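Local coordinates for protein D-threo-3-hydroxyaspartate dehydratase (Delftia, PDB 3WQC) that uses pyridoxal 5'-phosphate to convert D-threo-3-hydroxyaspartate to oxaloacetate and ammonia, and also acts on L-threo- and L-erythro-3-hydroxyaspartate and D-serine, at residues I91-S96 and L115-D120; V141-D146 and M174-V179. All coordinates share one frame; numbering follows the deposited sequence.

Interaction 1 (I91-S96 and L115-D120); sequences ILYAVS and LKLIVD
Lys116 N donates to Ile91 O over 2.8 Å, and Tyr93 N donates to Lys116 O over 2.9 Å. These two bonds pair strands 90-93 and 114-119 in parallel. With helix 102-110 between them, the strands form a beta-alpha-beta unit of the TIM-barrel-like domain found in alanine racemase relatives. Packing is close on both faces of this paired part. On one face, Ile91 CG2 meets Leu115 CD1 at 3.9 Å, and helix 77-85 covers both residues. On the other face, Leu92 crosses Lys116 at about a right angle, with Leu92 CD1 3.7 Å from Lys116 CB. The Lys116 chain bends at its second and third torsions. This folds CE back to 3.6 Å from Ile91 O, while NZ makes salt bridges to Asp90 and Asp114 at the start of the two strands. The buried ammonium group therefore has two carboxylate partners. At the edge of the Tyr93 ring, near its plane, lies Leu117 CD2.

Beyond Tyr93 the segments part, and direct backbone pairing gives way to side-chain filling and water. Ala94 is the centre of an inverse gamma turn here, and it touches the bound cofactor. Ile118 packs its CD1 against the backbone of the turn. Its CG1 sits between the backbone N and the carbonyl carbon (chi1 75°), which brings CD1 to 3.5 Å from Ala94 C. Its CG2 branch instead reaches Leu92 CD1. Farther along, one water joins Ser96 OG to Asp120 OD2, which also accepts from Gly153 N. Another water bridges the wider backbone gap: it accepts from Ile118 N at 2.8 Å and donates to both Tyr93 O and Val95 O.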
loop_
_atom_site.group_PDB
_atom_site.type_symbol
_atom_site.label_atom_id
_atom_site.label_comp_id
_atom_site.label_asym_id
_atom_site.label_seq_id
_atom_site.Cartn_x
_atom_site.Cartn_y
_atom_site.Cartn_z
ATOM N N ILE B 91 25.877 -4.174 -4.869
ATOM C CA ILE B 91 24.426 -3.842 -4.987
ATOM C C ILE B 91 24.099 -3.604 -6.459
ATOM O O ILE B 91 24.765 -2.792 -7.157
ATOM C CB ILE B 91 24.108 -2.542 -4.193
ATOM C CG1 ILE B 91 24.410 -2.740 -2.702
ATOM C CG2 ILE B 91 22.599 -2.150 -4.388
ATOM C CD1 ILE B 91 24.022 -1.552 -1.808
ATOM N N LEU B 92 23.072 -4.293 -6.925
ATOM C CA LEU B 92 22.548 -4.101 -8.309
ATOM C C LEU B 92 21.237 -3.362 -8.241
ATOM O O LEU B 92 20.286 -3.874 -7.594
ATOM C CB LEU B 92 22.296 -5.510 -8.904
ATOM C CG LEU B 92 21.551 -5.563 -10.260
ATOM C CD1 LEU B 92 22.408 -4.901 -11.374
ATOM C CD2 LEU B 92 21.182 -7.039 -10.588
ATOM N N TYR B 93 21.153 -2.206 -8.889
ATOM C CA TYR B 93 19.916 -1.439 -8.930
ATOM C C TYR B 93 19.174 -1.833 -10.196
ATOM O O TYR B 93 19.516 -1.414 -11.322
ATOM C CB TYR B 93 20.238 0.057 -8.895
ATOM C CG TYR B 93 19.022 0.918 -9.138
ATOM C CD1 TYR B 93 17.729 0.628 -8.642
ATOM C CD2 TYR B 93 19.198 2.081 -9.924
ATOM C CE1 TYR B 93 16.625 1.496 -8.925
ATOM C CE2 TYR B 93 18.132 2.961 -10.167
ATOM C CZ TYR B 93 16.862 2.659 -9.676
ATOM O OH TYR B 93 15.790 3.479 -9.952
ATOM N N ALA B 94 18.194 -2.763 -10.052
ATOM C CA ALA B 94 17.619 -3.477 -11.225
ATOM C C ALA B 94 16.336 -2.783 -11.701
ATOM O O ALA B 94 15.286 -3.444 -11.885
ATOM C CB ALA B 94 17.396 -4.972 -10.905
ATOM N N VAL B 95 16.436 -1.482 -11.960
ATOM C CA VAL B 95 15.331 -0.745 -12.620
ATOM C C VAL B 95 16.056 0.143 -13.664
ATOM O O VAL B 95 17.028 0.789 -13.312
ATOM C CB VAL B 95 14.542 0.176 -11.629
ATOM C CG1 VAL B 95 13.487 1.000 -12.353
ATOM C CG2 VAL B 95 13.867 -0.724 -10.564
ATOM N N SER B 96 15.534 0.174 -14.902
ATOM C CA SER B 96 16.142 0.954 -16.006
ATOM C C SER B 96 16.553 2.325 -15.468
ATOM O O SER B 96 15.732 3.081 -14.915
ATOM C CB SER B 96 15.059 1.184 -17.080
ATOM O OG SER B 96 14.515 0.006 -17.581
ATOM N N LEU B 115 28.086 -0.242 -6.893
ATOM C CA LEU B 115 26.693 -0.151 -7.346
ATOM C C LEU B 115 26.662 -0.373 -8.872
ATOM O O LEU B 115 27.373 0.339 -9.611
ATOM C CB LEU B 115 26.191 1.297 -7.029
ATOM C CG LEU B 115 24.777 1.572 -7.578
ATOM C CD1 LEU B 115 23.712 0.676 -6.862
ATOM C CD2 LEU B 115 24.532 3.067 -7.376
ATOM N N LYS B 116 25.827 -1.286 -9.311
ATOM C CA LYS B 116 25.642 -1.595 -10.756
ATOM C C LYS B 116 24.313 -1.038 -11.200
ATOM O O LYS B 116 23.297 -1.108 -10.454
ATOM C CB LYS B 116 25.623 -3.123 -10.987
ATOM C CG LYS B 116 26.989 -3.776 -10.953
ATOM C CD LYS B 116 27.716 -3.841 -9.782
ATOM C CE LYS B 116 27.130 -4.926 -8.865
ATOM N NZ LYS B 116 28.391 -5.096 -7.983
ATOM N N LEU B 117 24.273 -0.466 -12.396
ATOM C CA LEU B 117 23.051 0.117 -12.999
ATOM C C LEU B 117 22.646 -0.738 -14.204
ATOM O O LEU B 117 23.499 -1.510 -14.716
ATOM C CB LEU B 117 23.342 1.573 -13.486
ATOM C CG LEU B 117 23.972 2.454 -12.415
ATOM C CD1 LEU B 117 24.253 3.851 -12.997
ATOM C CD2 LEU B 117 22.958 2.591 -11.199
ATOM N N ILE B 118 21.421 -0.566 -14.694
ATOM C CA ILE B 118 20.967 -1.331 -15.851
ATOM C C ILE B 118 20.353 -0.371 -16.844
ATOM O O ILE B 118 19.760 0.667 -16.490
ATOM C CB ILE B 118 19.986 -2.477 -15.460
ATOM C CG1 ILE B 118 18.589 -1.970 -15.105
ATOM C CG2 ILE B 118 20.606 -3.343 -14.335
ATOM C CD1 ILE B 118 17.590 -3.134 -14.914
ATOM N N VAL B 119 20.448 -0.729 -18.133
ATOM C CA VAL B 119 19.802 0.043 -19.216
ATOM C C VAL B 119 19.229 -0.943 -20.234
ATOM O O VAL B 119 19.680 -2.099 -20.338
ATOM C CB VAL B 119 20.746 1.053 -19.953
ATOM C CG1 VAL B 119 21.292 2.064 -18.948
ATOM C CG2 VAL B 119 21.869 0.353 -20.697
ATOM N N ASP B 120 18.386 -0.410 -21.119
ATOM C CA ASP B 120 17.853 -1.175 -22.270
ATOM C C ASP B 120 17.692 -0.318 -23.519
ATOM O O ASP B 120 16.956 -0.734 -24.446
ATOM C CB ASP B 120 16.563 -1.919 -21.938
ATOM C CG ASP B 120 15.401 -1.023 -21.712
ATOM O OD1 ASP B 120 15.513 0.220 -21.777
ATOM O OD2 ASP B 120 14.266 -1.561 -21.479
HETATM O O HOH W 1 19.783 0.934 -12.915
HETATM O O HOH W 2 12.832 0.387 -19.459
#

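Interaction 2 (V141-D146 and M174-V179); sequences VWIEID and MRLGGV
The indole of Trp142 lies flat against the backbone of Gly177 and Gly178. Gly178 CA sits over one face, 4.2 Å from the centroid of the five-membered ring and 18° off its normal, a CH-pi contact. Gly177 O lies over the same face. On the opposite side lie Lys116, of the adjacent strand, and Leu92, one strand farther on, at the rim of the six-membered ring. The ring nitrogen, NE1, donates to Glu140 OE1. CG is anti to the carbonyl carbon (chi1 -61°), which lays the ring along the glycines and puts CD1 3.5 Å from Gly177 C. Glycine has no side chain to hold the ring off, and the extended backbone of Gly178 is one that suits glycine.

The strands 140-146 and 175-180 run parallel in the barrel sheet, but with an irregularity. Val141 pairs with Leu176 and Ile143 with Val179, so Trp142 alone faces two residues, Gly177 and Gly178. This fits a beta bulge. Val141 N donates to Arg175 O, and Gly177 N donates back to Val141 O at 2.9 Å. Ile143 N donates to Gly178 O at 2.9 Å, which restores the pairing.

The face that carries Ile143, Leu176 and Val179 is aliphatic here. Ile143 CD1 meets Leu176 CD1 at 3.7 Å, and both side chains pack against helix 159-171. Ile145 CG1 comes within 3.9 Å of Val179 CB, and helix 192-215 covers this end. The chemistry thus differs by face. Branched aliphatic chains join the sheet to its helices, while on the Trp142 side an aromatic ring rests on bare peptide. The hydrogen bond to Glu140 gives the buried indole N-H a partner and should help fix the rotation of the ring.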
loop_
_atom_site.group_PDB
_atom_site.type_symbol
_atom_site.label_atom_id
_atom_site.label_comp_id
_atom_site.label_asym_id
_atom_site.label_seq_id
_atom_site.Cartn_x
_atom_site.Cartn_y
_atom_site.Cartn_z
ATOM N N VAL B 141 27.549 -1.093 -15.879
ATOM C CA VAL B 141 26.209 -1.087 -16.420
ATOM C C VAL B 141 25.970 -2.456 -17.033
ATOM O O VAL B 141 26.831 -3.003 -17.746
ATOM C CB VAL B 141 26.015 0.009 -17.490
ATOM C CG1 VAL B 141 24.563 0.061 -17.976
ATOM C CG2 VAL B 141 26.456 1.377 -16.960
ATOM N N TRP B 142 24.793 -3.028 -16.707
ATOM C CA TRP B 142 24.350 -4.279 -17.333
ATOM C C TRP B 142 23.237 -3.967 -18.271
ATOM O O TRP B 142 22.486 -2.986 -18.086
ATOM C CB TRP B 142 23.858 -5.283 -16.299
ATOM C CG TRP B 142 24.925 -5.685 -15.302
ATOM C CD1 TRP B 142 26.230 -5.215 -15.095
ATOM C CD2 TRP B 142 24.695 -6.673 -14.251
ATOM N NE1 TRP B 142 26.796 -5.830 -14.000
ATOM C CE2 TRP B 142 25.898 -6.727 -13.445
ATOM C CE3 TRP B 142 23.582 -7.461 -13.887
ATOM C CZ2 TRP B 142 25.996 -7.573 -12.303
ATOM C CZ3 TRP B 142 23.665 -8.298 -12.747
ATOM C CH2 TRP B 142 24.867 -8.345 -11.973
ATOM N N ILE B 143 23.039 -4.829 -19.283
ATOM C CA ILE B 143 21.966 -4.586 -20.281
ATOM C C ILE B 143 20.798 -5.488 -19.908
ATOM O O ILE B 143 20.962 -6.739 -19.764
ATOM C CB ILE B 143 22.443 -4.845 -21.719
ATOM C CG1 ILE B 143 23.667 -3.903 -22.011
ATOM C CG2 ILE B 143 21.243 -4.664 -22.677
ATOM C CD1 ILE B 143 24.329 -4.220 -23.370
ATOM N N GLU B 144 19.630 -4.905 -19.740
ATOM C CA GLU B 144 18.431 -5.709 -19.432
ATOM C C GLU B 144 17.836 -6.376 -20.688
ATOM O O GLU B 144 17.711 -5.683 -21.723
ATOM C CB GLU B 144 17.364 -4.832 -18.730
ATOM C CG GLU B 144 16.164 -5.685 -18.208
ATOM C CD GLU B 144 15.226 -4.964 -17.288
ATOM O OE1 GLU B 144 14.457 -5.714 -16.620
ATOM O OE2 GLU B 144 15.222 -3.705 -17.276
ATOM N N ILE B 145 17.497 -7.669 -20.597
ATOM C CA ILE B 145 17.049 -8.473 -21.724
ATOM C C ILE B 145 15.573 -8.809 -21.452
ATOM O O ILE B 145 15.195 -9.200 -20.336
ATOM C CB ILE B 145 17.887 -9.753 -21.824
ATOM C CG1 ILE B 145 19.391 -9.405 -21.900
ATOM C CG2 ILE B 145 17.413 -10.568 -23.061
ATOM C CD1 ILE B 145 19.782 -8.451 -23.030
ATOM N N ASP B 146 14.746 -8.706 -22.477
ATOM C CA ASP B 146 13.325 -9.104 -22.421
ATOM C C ASP B 146 13.292 -10.537 -22.975
ATOM O O ASP B 146 13.570 -10.777 -24.180
ATOM C CB ASP B 146 12.502 -8.193 -23.338
ATOM C CG ASP B 146 11.051 -8.592 -23.405
ATOM O OD1 ASP B 146 10.688 -9.572 -22.726
ATOM O OD2 ASP B 146 10.285 -7.943 -24.172
ATOM N N MET B 174 32.682 3.092 -20.157
ATOM C CA MET B 174 32.016 2.452 -19.013
ATOM C C MET B 174 32.324 0.969 -18.962
ATOM O O MET B 174 32.936 0.396 -19.909
ATOM C CB MET B 174 30.493 2.632 -19.167
ATOM C CG MET B 174 30.047 4.118 -19.371
ATOM S SD MET B 174 30.555 5.198 -17.934
ATOM C CE MET B 174 31.907 6.201 -18.627
ATOM N N ARG B 175 31.959 0.313 -17.848
ATOM C CA ARG B 175 32.248 -1.110 -17.694
ATOM C C ARG B 175 30.969 -1.843 -18.050
ATOM O O ARG B 175 29.985 -1.810 -17.253
ATOM C CB ARG B 175 32.643 -1.426 -16.227
ATOM C CG ARG B 175 32.775 -2.936 -15.923
ATOM C CD ARG B 175 33.261 -3.221 -14.466
ATOM N NE ARG B 175 34.600 -2.727 -14.285
ATOM C CZ ARG B 175 35.426 -3.183 -13.368
ATOM N NH1 ARG B 175 36.652 -2.716 -13.307
ATOM N NH2 ARG B 175 35.003 -4.084 -12.496
ATOM N N LEU B 176 30.908 -2.507 -19.198
ATOM C CA LEU B 176 29.746 -3.307 -19.575
ATOM C C LEU B 176 29.903 -4.622 -18.796
ATOM O O LEU B 176 30.789 -5.479 -19.052
ATOM C CB LEU B 176 29.800 -3.566 -21.082
ATOM C CG LEU B 176 28.730 -4.481 -21.603
ATOM C CD1 LEU B 176 27.350 -4.216 -21.274
ATOM C CD2 LEU B 176 28.811 -4.737 -23.137
ATOM N N GLY B 177 29.107 -4.796 -17.746
ATOM C CA GLY B 177 29.385 -5.799 -16.751
ATOM C C GLY B 177 28.596 -7.075 -16.920
ATOM O O GLY B 177 28.883 -8.100 -16.246
ATOM N N GLY B 178 27.556 -7.083 -17.779
ATOM C CA GLY B 178 26.727 -8.271 -17.830
ATOM C C GLY B 178 25.404 -7.979 -18.495
ATOM O O GLY B 178 25.125 -6.868 -18.962
ATOM N N VAL B 179 24.551 -9.033 -18.496
ATOM C CA VAL B 179 23.159 -8.946 -18.933
ATOM C C VAL B 179 22.289 -9.518 -17.829
ATOM O O VAL B 179 22.722 -10.394 -17.041
ATOM C CB VAL B 179 22.859 -9.743 -20.241
ATOM C CG1 VAL B 179 23.481 -8.968 -21.411
ATOM C CG2 VAL B 179 23.434 -11.187 -20.213
#

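In the fold
The two interactions are successive parts of one parallel sheet, with centres about 8 Å apart. Strands 114-119 and 140-146 are neighbours in it. Leu117 O and Trp142 N, 2.8 Å apart, and Val119 O and Glu144 N, 2.9 Å apart, are probably hydrogen-bonded. Side chains also meet: Leu92 CD2 lies 3.5 Å from Trp142 CZ3, and Ile118 CD1 lies 3.4 Å from Glu144 OE2. Interaction 1 is the nearer to the active site. The Ala94 side chain is about 4 Å from the bound pyridoxal phosphate. Interaction 2 lies farther along the same sheet, with the Trp142 side chain about 9 Å from the cofactor.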